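Local coordinates for protein pyruvate kinase (Cryptosporidium parvum, PDB 4DRS) that probably catalyses the last step of glycolysis, the transfer of a phosphoryl group from phosphoenolpyruvate to ADP that yields pyruvate and ATP, at residues Q47-I52 with C358-G363; A309-I314 with V352-D357; Q329-M334 with S362-N367. One frame throughout, in Å; residues are numbered along the deposited sequence.

Interaction 1 (Q47-I52 with C358-G363); sequences QIICTI and CVMLSG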
ATOM      1  N   GLN A  47      21.235   2.330  21.889  1.00 36.12           N
ATOM      2  CA  GLN A  47      22.032   2.634  23.063  1.00 36.06           C
ATOM      3  C   GLN A  47      22.500   1.352  23.740  1.00 36.19           C
ATOM      4  O   GLN A  47      21.853   0.306  23.636  1.00 36.16           O
ATOM      5  CB  GLN A  47      21.226   3.494  24.037  1.00 36.06           C
ATOM      6  CG  GLN A  47      20.651   4.774  23.434  1.00 36.01           C
ATOM      7  CD  GLN A  47      21.679   5.882  23.237  1.00 36.43           C
ATOM      8  OE1 GLN A  47      22.887   5.679  23.392  1.00 36.46           O
ATOM      9  NE2 GLN A  47      21.193   7.074  22.889  1.00 36.51           N
ATOM     10  N   ILE A  48      23.631   1.438  24.430  1.00 36.53           N
ATOM     11  CA  ILE A  48      24.220   0.277  25.085  1.00 36.60           C
ATOM     12  C   ILE A  48      24.372   0.521  26.578  1.00 37.34           C
ATOM     13  O   ILE A  48      25.019   1.485  27.000  1.00 37.45           O
ATOM     14  CB  ILE A  48      25.584  -0.106  24.462  1.00 36.45           C
ATOM     15  CG1 ILE A  48      25.396  -0.608  23.027  1.00 36.11           C
ATOM     16  CG2 ILE A  48      26.289  -1.158  25.308  1.00 36.97           C
ATOM     17  CD1 ILE A  48      26.689  -0.882  22.286  1.00 36.73           C
ATOM     18  N   ILE A  49      23.757  -0.362  27.362  1.00 33.78           N
ATOM     19  CA  ILE A  49      23.907  -0.378  28.811  1.00 34.11           C
ATOM     20  C   ILE A  49      24.917  -1.457  29.210  1.00 34.39           C
ATOM     21  O   ILE A  49      24.825  -2.596  28.744  1.00 34.77           O
ATOM     22  CB  ILE A  49      22.559  -0.644  29.520  1.00 34.20           C
ATOM     23  CG1 ILE A  49      21.525   0.420  29.136  1.00 34.20           C
ATOM     24  CG2 ILE A  49      22.750  -0.684  31.035  1.00 34.14           C
ATOM     25  CD1 ILE A  49      20.151   0.201  29.744  1.00 33.88           C
ATOM     26  N   CYS A  50      25.878  -1.091  30.056  1.00 34.45           N
ATOM     27  CA  CYS A  50      26.852  -2.048  30.596  1.00 35.71           C
ATOM     28  C   CYS A  50      26.727  -2.134  32.099  1.00 35.58           C
ATOM     29  O   CYS A  50      26.659  -1.113  32.782  1.00 35.12           O
ATOM     30  CB  CYS A  50      28.290  -1.651  30.251  1.00 36.39           C
ATOM     31  SG  CYS A  50      28.642  -1.538  28.490  1.00 39.27           S
ATOM     32  N   THR A  51      26.697  -3.360  32.607  1.00 36.89           N
ATOM     33  CA  THR A  51      26.663  -3.601  34.037  1.00 38.21           C
ATOM     34  C   THR A  51      28.081  -3.536  34.569  1.00 39.31           C
ATOM     35  O   THR A  51      28.976  -4.227  34.068  1.00 39.90           O
ATOM     36  CB  THR A  51      26.045  -4.972  34.357  1.00 39.25           C
ATOM     37  OG1 THR A  51      24.753  -5.061  33.740  1.00 38.97           O
ATOM     38  CG2 THR A  51      25.907  -5.163  35.865  1.00 39.18           C
ATOM     39  N   ILE A  52      28.285  -2.693  35.576  1.00 39.87           N
ATOM     40  CA  ILE A  52      29.610  -2.505  36.143  1.00 41.55           C
ATOM     41  C   ILE A  52      29.802  -3.390  37.368  1.00 43.47           C
ATOM     42  O   ILE A  52      29.026  -3.333  38.319  1.00 44.17           O
ATOM     43  CB  ILE A  52      29.906  -1.021  36.490  1.00 40.86           C
ATOM     44  CG1 ILE A  52      29.466  -0.072  35.358  1.00 39.20           C
ATOM     45  CG2 ILE A  52      31.380  -0.832  36.837  1.00 40.19           C
ATOM     46  CD1 ILE A  52      30.000  -0.402  33.976  1.00 39.12           C
ATOM     47  N   CYS A 358      17.541   0.153  23.609  1.00 39.42           N
ATOM     48  CA  CYS A 358      18.843  -0.176  24.184  1.00 39.86           C
ATOM     49  C   CYS A 358      19.023  -1.666  24.292  1.00 38.72           C
ATOM     50  O   CYS A 358      18.054  -2.416  24.411  1.00 38.37           O
ATOM     51  CB  CYS A 358      19.016   0.389  25.596  1.00 41.68           C
ATOM     52  SG  CYS A 358      18.333   2.022  25.867  1.00 47.76           S
ATOM     53  N   VAL A 359      20.282  -2.076  24.276  1.00 38.19           N
ATOM     54  CA  VAL A 359      20.660  -3.436  24.617  1.00 39.33           C
ATOM     55  C   VAL A 359      21.542  -3.373  25.858  1.00 40.87           C
ATOM     56  O   VAL A 359      22.274  -2.400  26.062  1.00 40.88           O
ATOM     57  CB  VAL A 359      21.371  -4.156  23.448  1.00 38.24           C
ATOM     58  CG1 VAL A 359      20.383  -4.402  22.319  1.00 37.10           C
ATOM     59  CG2 VAL A 359      22.563  -3.352  22.941  1.00 37.85           C
ATOM     60  N   MET A 360      21.452  -4.400  26.692  1.00 43.19           N
ATOM     61  CA  MET A 360      22.179  -4.421  27.946  1.00 46.38           C
ATOM     62  C   MET A 360      23.067  -5.650  28.080  1.00 48.39           C
ATOM     63  O   MET A 360      22.627  -6.768  27.823  1.00 48.57           O
ATOM     64  CB  MET A 360      21.201  -4.354  29.118  1.00 46.85           C
ATOM     65  CG  MET A 360      21.865  -4.168  30.471  1.00 47.89           C
ATOM     66  SD  MET A 360      20.666  -4.245  31.806  1.00 50.36           S
ATOM     67  CE  MET A 360      20.882  -5.935  32.356  1.00 51.01           C
ATOM     68  N   LEU A 361      24.314  -5.422  28.490  1.00 52.42           N
ATOM     69  CA  LEU A 361      25.248  -6.489  28.854  1.00 56.44           C
ATOM     70  C   LEU A 361      25.240  -6.713  30.355  1.00 59.07           C
ATOM     71  O   LEU A 361      25.296  -5.758  31.128  1.00 59.69           O
ATOM     72  CB  LEU A 361      26.667  -6.130  28.420  1.00 58.54           C
ATOM     73  CG  LEU A 361      27.030  -6.287  26.949  1.00 59.94           C
ATOM     74  CD1 LEU A 361      28.415  -5.719  26.692  1.00 62.48           C
ATOM     75  CD2 LEU A 361      26.966  -7.744  26.516  1.00 63.15           C
ATOM     76  N   SER A 362      25.177  -7.976  30.764  1.00 63.74           N
ATOM     77  CA  SER A 362      25.151  -8.321  32.182  1.00 69.20           C
ATOM     78  C   SER A 362      26.523  -8.767  32.696  1.00 72.74           C
ATOM     79  O   SER A 362      27.374  -7.930  33.008  1.00 71.67           O
ATOM     80  CB  SER A 362      24.076  -9.378  32.465  1.00 71.52           C
ATOM     81  OG  SER A 362      22.836  -8.770  32.790  1.00 74.15           O
ATOM     82  N   GLY A 363      26.729 -10.081  32.778  1.00 76.30           N
ATOM     83  CA  GLY A 363      27.971 -10.654  33.299  1.00 79.41           C
ATOM     84  C   GLY A 363      29.135 -10.654  32.321  1.00 81.00           C
ATOM     85  O   GLY A 363      30.224 -11.129  32.647  1.00 83.42           O
TER
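Ile-49 and Met-360 form the main bump and hollow where strands 47-51 and 358-361 run side by side in parallel, their axes 4.6 Å apart. The CG2 branch of Ile-49 comes obliquely against the extended stem of Met-360, 3.6 Å from CG. That contact depends on the methionine holding CG anti to its own N (chi1 -172°), which lays the chain beside the isoleucine. One pair nearer the N-terminal ends, on the same face, the sulfur of Cys-358 fits against the Gln-47 CB at 3.7 Å. On the other face, Ile-48 CG1 reaches Val-359 CG2 at 3.9 Å, while Ile-48, Val-359 and Leu-361 all press on Met-378 of helix 371-386. This is the seam that closes an eight-stranded TIM barrel, its first strand meeting its last.

Four backbone bonds cross the seam, Ile-49 N to Val-359 O (2.8 Å) the straightest at 173°. At the C-terminal end, Leu-361 O is gripped twice by Thr-51, through N at 3.1 Å and through OG1 at 2.8 Å on an in-plane lone pair. Thr-51 OG1 also bonds Arg-74, so a seam of backbone bonds flanked by apolar branches ends in a polar junction at a residue of the ADP site.

Interaction 2 (A309-I314 with V352-D357); sequences AQKCMI and VLDGSD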
ATOM      1  N   ALA A 309       6.657 -13.062  23.660  1.00 39.95           N
ATOM      2  CA  ALA A 309       6.361 -12.045  24.658  1.00 39.93           C
ATOM      3  C   ALA A 309       7.295 -10.848  24.526  1.00 39.35           C
ATOM      4  O   ALA A 309       6.854  -9.702  24.640  1.00 39.29           O
ATOM      5  CB  ALA A 309       6.443 -12.637  26.059  1.00 40.68           C
ATOM      6  N   GLN A 310       8.578 -11.115  24.273  1.00 39.52           N
ATOM      7  CA  GLN A 310       9.560 -10.046  24.081  1.00 39.55           C
ATOM      8  C   GLN A 310       9.230  -9.193  22.858  1.00 38.66           C
ATOM      9  O   GLN A 310       9.176  -7.970  22.958  1.00 38.31           O
ATOM     10  CB  GLN A 310      10.994 -10.586  23.986  1.00 40.30           C
ATOM     11  CG  GLN A 310      12.011  -9.489  23.689  1.00 41.29           C
ATOM     12  CD  GLN A 310      13.452  -9.945  23.779  1.00 43.47           C
ATOM     13  OE1 GLN A 310      13.863 -10.564  24.764  1.00 45.79           O
ATOM     14  NE2 GLN A 310      14.238  -9.623  22.756  1.00 44.21           N
ATOM     15  N   LYS A 311       9.005  -9.842  21.719  1.00 38.75           N
ATOM     16  CA  LYS A 311       8.648  -9.144  20.481  1.00 39.76           C
ATOM     17  C   LYS A 311       7.422  -8.260  20.685  1.00 39.74           C
ATOM     18  O   LYS A 311       7.409  -7.103  20.268  1.00 38.88           O
ATOM     19  CB  LYS A 311       8.404 -10.133  19.332  1.00 39.46           C
ATOM     20  CG  LYS A 311       9.665 -10.715  18.709  1.00 39.73           C
ATOM     21  CD  LYS A 311       9.327 -11.583  17.496  1.00 40.93           C
ATOM     22  CE  LYS A 311      10.566 -12.175  16.834  1.00 41.03           C
ATOM     23  NZ  LYS A 311      11.487 -11.158  16.244  1.00 40.40           N
ATOM     24  N   CYS A 312       6.409  -8.810  21.348  1.00 41.56           N
ATOM     25  CA  CYS A 312       5.167  -8.090  21.600  1.00 44.02           C
ATOM     26  C   CYS A 312       5.358  -6.872  22.515  1.00 42.52           C
ATOM     27  O   CYS A 312       4.834  -5.795  22.227  1.00 42.12           O
ATOM     28  CB  CYS A 312       4.099  -9.024  22.167  1.00 48.18           C
ATOM     29  SG  CYS A 312       2.606  -8.149  22.694  1.00 54.90           S
ATOM     30  N   MET A 313       6.115  -7.044  23.598  1.00 40.49           N
ATOM     31  CA  MET A 313       6.390  -5.941  24.526  1.00 40.12           C
ATOM     32  C   MET A 313       7.200  -4.817  23.871  1.00 38.54           C
ATOM     33  O   MET A 313       6.958  -3.636  24.136  1.00 37.89           O
ATOM     34  CB  MET A 313       7.078  -6.440  25.805  1.00 39.98           C
ATOM     35  CG  MET A 313       6.153  -7.211  26.732  1.00 40.59           C
ATOM     36  SD  MET A 313       6.919  -7.710  28.289  1.00 43.32           S
ATOM     37  CE  MET A 313       7.902  -9.127  27.812  1.00 40.67           C
ATOM     38  N   ILE A 314       8.140  -5.189  23.006  1.00 36.86           N
ATOM     39  CA  ILE A 314       8.929  -4.205  22.267  1.00 36.28           C
ATOM     40  C   ILE A 314       8.047  -3.368  21.334  1.00 36.91           C
ATOM     41  O   ILE A 314       8.131  -2.139  21.346  1.00 37.23           O
ATOM     42  CB  ILE A 314      10.108  -4.860  21.505  1.00 35.58           C
ATOM     43  CG1 ILE A 314      11.143  -5.403  22.499  1.00 34.82           C
ATOM     44  CG2 ILE A 314      10.760  -3.860  20.559  1.00 35.24           C
ATOM     45  CD1 ILE A 314      12.254  -6.219  21.868  1.00 34.83           C
ATOM     46  N   VAL A 352      17.447  -5.357  17.983  1.00 36.78           N
ATOM     47  CA  VAL A 352      17.462  -4.049  17.316  1.00 36.99           C
ATOM     48  C   VAL A 352      16.374  -3.965  16.236  1.00 37.73           C
ATOM     49  O   VAL A 352      15.655  -2.962  16.133  1.00 37.56           O
ATOM     50  CB  VAL A 352      18.851  -3.714  16.719  1.00 37.48           C
ATOM     51  CG1 VAL A 352      18.794  -2.439  15.879  1.00 37.56           C
ATOM     52  CG2 VAL A 352      19.891  -3.561  17.824  1.00 36.93           C
ATOM     53  N   LEU A 353      16.240  -5.030  15.449  1.00 37.94           N
ATOM     54  CA  LEU A 353      15.253  -5.062  14.378  1.00 38.26           C
ATOM     55  C   LEU A 353      13.813  -5.149  14.903  1.00 39.13           C
ATOM     56  O   LEU A 353      12.877  -4.688  14.245  1.00 39.00           O
ATOM     57  CB  LEU A 353      15.566  -6.191  13.394  1.00 38.56           C
ATOM     58  CG  LEU A 353      16.796  -5.947  12.510  1.00 38.89           C
ATOM     59  CD1 LEU A 353      17.205  -7.208  11.767  1.00 38.92           C
ATOM     60  CD2 LEU A 353      16.553  -4.798  11.537  1.00 39.04           C
ATOM     61  N   ASP A 354      13.640  -5.723  16.090  1.00 39.25           N
ATOM     62  CA  ASP A 354      12.328  -5.759  16.733  1.00 40.32           C
ATOM     63  C   ASP A 354      11.883  -4.366  17.180  1.00 39.89           C
ATOM     64  O   ASP A 354      10.692  -4.124  17.362  1.00 41.03           O
ATOM     65  CB  ASP A 354      12.323  -6.734  17.919  1.00 41.29           C
ATOM     66  CG  ASP A 354      12.437  -8.201  17.486  1.00 43.04           C
ATOM     67  OD1 ASP A 354      12.337  -8.499  16.274  1.00 44.08           O
ATOM     68  OD2 ASP A 354      12.637  -9.064  18.365  1.00 43.74           O
ATOM     69  N   GLY A 355      12.844  -3.460  17.358  1.00 38.79           N
ATOM     70  CA  GLY A 355      12.553  -2.070  17.697  1.00 38.05           C
ATOM     71  C   GLY A 355      13.096  -1.622  19.042  1.00 37.99           C
ATOM     72  O   GLY A 355      12.700  -0.579  19.566  1.00 38.08           O
ATOM     73  N   SER A 356      14.014  -2.405  19.597  1.00 38.07           N
ATOM     74  CA  SER A 356      14.615  -2.101  20.894  1.00 38.47           C
ATOM     75  C   SER A 356      15.425  -0.795  20.899  1.00 37.97           C
ATOM     76  O   SER A 356      16.197  -0.526  19.976  1.00 38.10           O
ATOM     77  CB  SER A 356      15.495  -3.268  21.334  1.00 38.53           C
ATOM     78  OG  SER A 356      15.746  -3.204  22.717  1.00 40.69           O
ATOM     79  N   ASP A 357      15.239   0.007  21.943  1.00 38.45           N
ATOM     80  CA  ASP A 357      15.978   1.263  22.107  1.00 39.29           C
ATOM     81  C   ASP A 357      17.397   1.051  22.633  1.00 39.23           C
ATOM     82  O   ASP A 357      18.331   1.709  22.176  1.00 39.17           O
ATOM     83  CB  ASP A 357      15.219   2.236  23.023  1.00 40.06           C
ATOM     84  CG  ASP A 357      14.090   2.953  22.305  1.00 41.83           C
ATOM     85  OD1 ASP A 357      13.018   2.339  22.108  1.00 42.47           O
ATOM     86  OD2 ASP A 357      14.273   4.134  21.937  1.00 43.28           O
TER
HETATM   87  O   HOH W   1       9.008  -6.271  18.193  1.00 38.91           O
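Lys-311 and Asp-354 bring their backbones within 6.2 Å, CA to CA, where a turn of helix 306-320 passes the C-terminal end of helix 342-354. That end is a Schellman motif: Gly-355 departs from helical geometry with a positive phi of 117°, and the chain turns toward strand 358-361. A water spans the two backbones, donating to Lys-311 O at 2.7 Å and to Asp-354 O at 2.9 Å.

The side chains pair as well. Extended as far as CE, the Lys-311 chain bends at its last torsion (chi4 -64°), which swings NZ over to the carboxylate. NZ forms a salt bridge with Asp-354 OD1 at 2.8 Å, approaching from the syn side but 24° out of the carboxylate plane; its bond to OD2 is weak. Lys-311 NZ also bonds Asn-350 of the second subunit, so the same amine reaches across the subunit interface, where Cys-312, one residue on, is disulfide-bonded to Cys-26 of that subunit.

Ile-314 packs against the turn itself. Its CG2 branch lies 3.2 Å from Asp-354 O and 3.6 Å from Gly-355 C, while CD1 meets the Asp-354 CB at 4.0 Å.

Ile-314 also rests on Val-324 and Thr-326 of strand 324-327, and Gly-355 O takes a bond from Asn-318 farther along helix 306-320, so the helix holds both the neighbouring strand and the end of helix 342-354.

Interaction 3 (Q329-M334 with S362-N367); sequences QMLESM and SGETAN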
ATOM      1  N   GLN A 329      20.998 -11.155  28.969  1.00 90.83           N
ATOM      2  CA  GLN A 329      22.405 -11.577  28.970  1.00 91.13           C
ATOM      3  C   GLN A 329      22.755 -12.211  27.620  1.00 90.32           C
ATOM      4  O   GLN A 329      23.013 -13.415  27.523  1.00 91.22           O
ATOM      5  CB  GLN A 329      22.713 -12.516  30.146  1.00 93.44           C
ATOM      6  CG  GLN A 329      24.194 -12.629  30.477  1.00 91.95           C
ATOM      7  CD  GLN A 329      24.468 -13.587  31.619  1.00 94.89           C
ATOM      8  OE1 GLN A 329      24.194 -14.784  31.525  1.00 99.36           O
ATOM      9  NE2 GLN A 329      25.024 -13.063  32.704  1.00 94.65           N
ATOM     10  N   MET A 330      22.753 -11.377  26.585  1.00 90.69           N
ATOM     11  CA  MET A 330      22.845 -11.846  25.203  1.00 92.36           C
ATOM     12  C   MET A 330      24.182 -12.495  24.826  1.00 90.77           C
ATOM     13  O   MET A 330      24.220 -13.350  23.941  1.00 91.39           O
ATOM     14  CB  MET A 330      22.506 -10.715  24.228  1.00 92.26           C
ATOM     15  CG  MET A 330      21.040 -10.307  24.238  1.00 98.67           C
ATOM     16  SD  MET A 330      20.582  -9.299  25.659  1.00105.14           S
ATOM     17  CE  MET A 330      21.127  -7.693  25.082  1.00101.94           C
ATOM     18  N   LEU A 331      25.263 -12.102  25.496  1.00 88.26           N
ATOM     19  CA  LEU A 331      26.598 -12.602  25.140  1.00 89.43           C
ATOM     20  C   LEU A 331      27.236 -13.465  26.240  1.00 90.06           C
ATOM     21  O   LEU A 331      28.359 -13.202  26.676  1.00 87.77           O
ATOM     22  CB  LEU A 331      27.524 -11.443  24.727  1.00 88.24           C
ATOM     23  CG  LEU A 331      27.056 -10.411  23.685  1.00 87.50           C
ATOM     24  CD1 LEU A 331      28.087  -9.305  23.528  1.00 86.38           C
ATOM     25  CD2 LEU A 331      26.749 -11.037  22.330  1.00 87.22           C
ATOM     26  N   GLU A 332      26.516 -14.506  26.663  1.00 93.45           N
ATOM     27  CA  GLU A 332      26.985 -15.439  27.701  1.00 95.89           C
ATOM     28  C   GLU A 332      28.393 -15.972  27.445  1.00 95.53           C
ATOM     29  O   GLU A 332      29.241 -15.940  28.335  1.00 97.63           O
ATOM     30  CB  GLU A 332      26.024 -16.624  27.839  1.00 99.81           C
ATOM     31  CG  GLU A 332      24.735 -16.326  28.588  1.00102.05           C
ATOM     32  CD  GLU A 332      23.755 -17.484  28.544  1.00105.24           C
ATOM     33  OE1 GLU A 332      23.453 -17.971  27.435  1.00105.91           O
ATOM     34  OE2 GLU A 332      23.279 -17.902  29.619  1.00108.37           O
ATOM     35  N   SER A 333      28.625 -16.455  26.225  1.00 94.72           N
ATOM     36  CA  SER A 333      29.902 -17.052  25.826  1.00 97.18           C
ATOM     37  C   SER A 333      31.105 -16.115  25.962  1.00 95.72           C
ATOM     38  O   SER A 333      32.250 -16.556  25.865  1.00 97.70           O
ATOM     39  CB  SER A 333      29.810 -17.588  24.391  1.00 97.32           C
ATOM     40  OG  SER A 333      31.088 -17.916  23.868  1.00101.03           O
ATOM     41  N   MET A 334      30.843 -14.832  26.199  1.00 92.74           N
ATOM     42  CA  MET A 334      31.910 -13.831  26.273  1.00 94.18           C
ATOM     43  C   MET A 334      32.366 -13.521  27.704  1.00 95.52           C
ATOM     44  O   MET A 334      32.980 -12.479  27.966  1.00 95.83           O
ATOM     45  CB  MET A 334      31.511 -12.561  25.515  1.00 90.85           C
ATOM     46  CG  MET A 334      31.256 -12.807  24.037  1.00 90.17           C
ATOM     47  SD  MET A 334      31.210 -11.306  23.044  1.00 88.74           S
ATOM     48  CE  MET A 334      32.961 -10.952  22.889  1.00 91.00           C
ATOM     49  N   SER A 362      25.177  -7.976  30.764  1.00 63.74           N
ATOM     50  CA  SER A 362      25.151  -8.321  32.182  1.00 69.20           C
ATOM     51  C   SER A 362      26.523  -8.767  32.696  1.00 72.74           C
ATOM     52  O   SER A 362      27.374  -7.930  33.008  1.00 71.67           O
ATOM     53  CB  SER A 362      24.076  -9.378  32.465  1.00 71.52           C
ATOM     54  OG  SER A 362      22.836  -8.770  32.790  1.00 74.15           O
ATOM     55  N   GLY A 363      26.729 -10.081  32.778  1.00 76.30           N
ATOM     56  CA  GLY A 363      27.971 -10.654  33.299  1.00 79.41           C
ATOM     57  C   GLY A 363      29.135 -10.654  32.321  1.00 81.00           C
ATOM     58  O   GLY A 363      30.224 -11.129  32.647  1.00 83.42           O
ATOM     59  N   GLU A 364      28.903 -10.121  31.124  1.00 81.65           N
ATOM     60  CA  GLU A 364      29.933 -10.010  30.093  1.00 82.08           C
ATOM     61  C   GLU A 364      30.941  -8.931  30.468  1.00 82.99           C
ATOM     62  O   GLU A 364      32.141  -9.069  30.211  1.00 85.38           O
ATOM     63  CB  GLU A 364      29.303  -9.682  28.737  1.00 81.04           C
ATOM     64  CG  GLU A 364      28.363 -10.751  28.195  1.00 80.15           C
ATOM     65  CD  GLU A 364      26.919 -10.601  28.654  1.00 79.76           C
ATOM     66  OE1 GLU A 364      26.669 -10.051  29.748  1.00 77.98           O
ATOM     67  OE2 GLU A 364      26.016 -11.048  27.915  1.00 80.80           O
ATOM     68  N   THR A 365      30.438  -7.864  31.084  1.00 82.58           N
ATOM     69  CA  THR A 365      31.265  -6.753  31.550  1.00 82.29           C
ATOM     70  C   THR A 365      31.485  -6.793  33.068  1.00 83.16           C
ATOM     71  O   THR A 365      32.601  -6.561  33.540  1.00 83.53           O
ATOM     72  CB  THR A 365      30.674  -5.386  31.139  1.00 80.35           C
ATOM     73  OG1 THR A 365      29.273  -5.351  31.441  1.00 78.58           O
ATOM     74  CG2 THR A 365      30.870  -5.147  29.653  1.00 78.72           C
ATOM     75  N   ALA A 366      30.422  -7.103  33.814  1.00 81.64           N
ATOM     76  CA  ALA A 366      30.450  -7.119  35.280  1.00 82.01           C
ATOM     77  C   ALA A 366      31.537  -8.028  35.861  1.00 84.26           C
ATOM     78  O   ALA A 366      32.372  -7.579  36.647  1.00 82.60           O
ATOM     79  CB  ALA A 366      29.083  -7.499  35.837  1.00 82.09           C
ATOM     80  N   ASN A 367      31.526  -9.299  35.469  1.00 84.76           N
ATOM     81  CA  ASN A 367      32.521 -10.259  35.953  1.00 87.35           C
ATOM     82  C   ASN A 367      33.037 -11.216  34.871  1.00 87.52           C
ATOM     83  O   ASN A 367      33.426 -12.351  35.162  1.00 89.48           O
ATOM     84  CB  ASN A 367      32.008 -11.015  37.190  1.00 89.91           C
ATOM     85  CG  ASN A 367      30.544 -11.399  37.083  1.00 89.64           C
ATOM     86  OD1 ASN A 367      30.153 -12.179  36.214  1.00 91.70           O
ATOM     87  ND2 ASN A 367      29.725 -10.854  37.976  1.00 88.47           N
TER
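Glu-364 reaches from the short, weakly bonded helix 363-366 into the bend of segment 329-334, its CB pointing toward that segment without close contact. At CG the chain lies against Leu-331, 3.6 Å from the leucine CB. A sharp turn follows (chi2 88°), folding the carboxylate back between the two segments instead of letting it run straight on. Beyond CD the two oxygens part company. OE1 lies 3.6 Å from Gln-329 CG and receives a weak bond from Ser-362 N at 2.8 Å, a link back into its own segment. OE2 turns the other way and accepts from Leu-331 N at 2.7 Å, on the lone pair facing away from OE1; the bond is bent, at 139°.

Both segments lie at the C-terminal ends of barrel strands: segment 329-334 comes after strand 324-327, and segment 362-367 directly continues strand 358-361. This is the end of a TIM barrel that carries the active site, and the Ser-362 side chain lies about 4 Å from that of Arg-74, an ADP-binding residue.

Gln-329 CG lies over one face of the carboxylate. The glutamine amide stands almost perpendicular to the carboxylate plane, the planes being 88° apart, and NE2 passes the Ser-362 CB at 3.8 Å. Leu-331, beyond OE2, packs against Ala-374 of helix 371-386 and against Leu-361.

In the fold
All three contacts involve the end of the barrel's chain, and interaction 1 joins it back to the first strand. All three are buried, interaction 1 most completely, held by backbone bonds and apolar branches. Interactions 2 and 3 sit at the two ends of strand 358-361, are smaller, and mix buried with partly exposed residues; there an acidic side chain does much of the work, paired with a lysine in one and with a backbone N-H in the other. Segment 352-357 enters that strand, where Asp-357 O probably bonds Gln-47 N, and segment 362-367 leaves it, where Thr-365 OG1 probably bonds Thr-51 O. Interactions 2 and 3 do not touch.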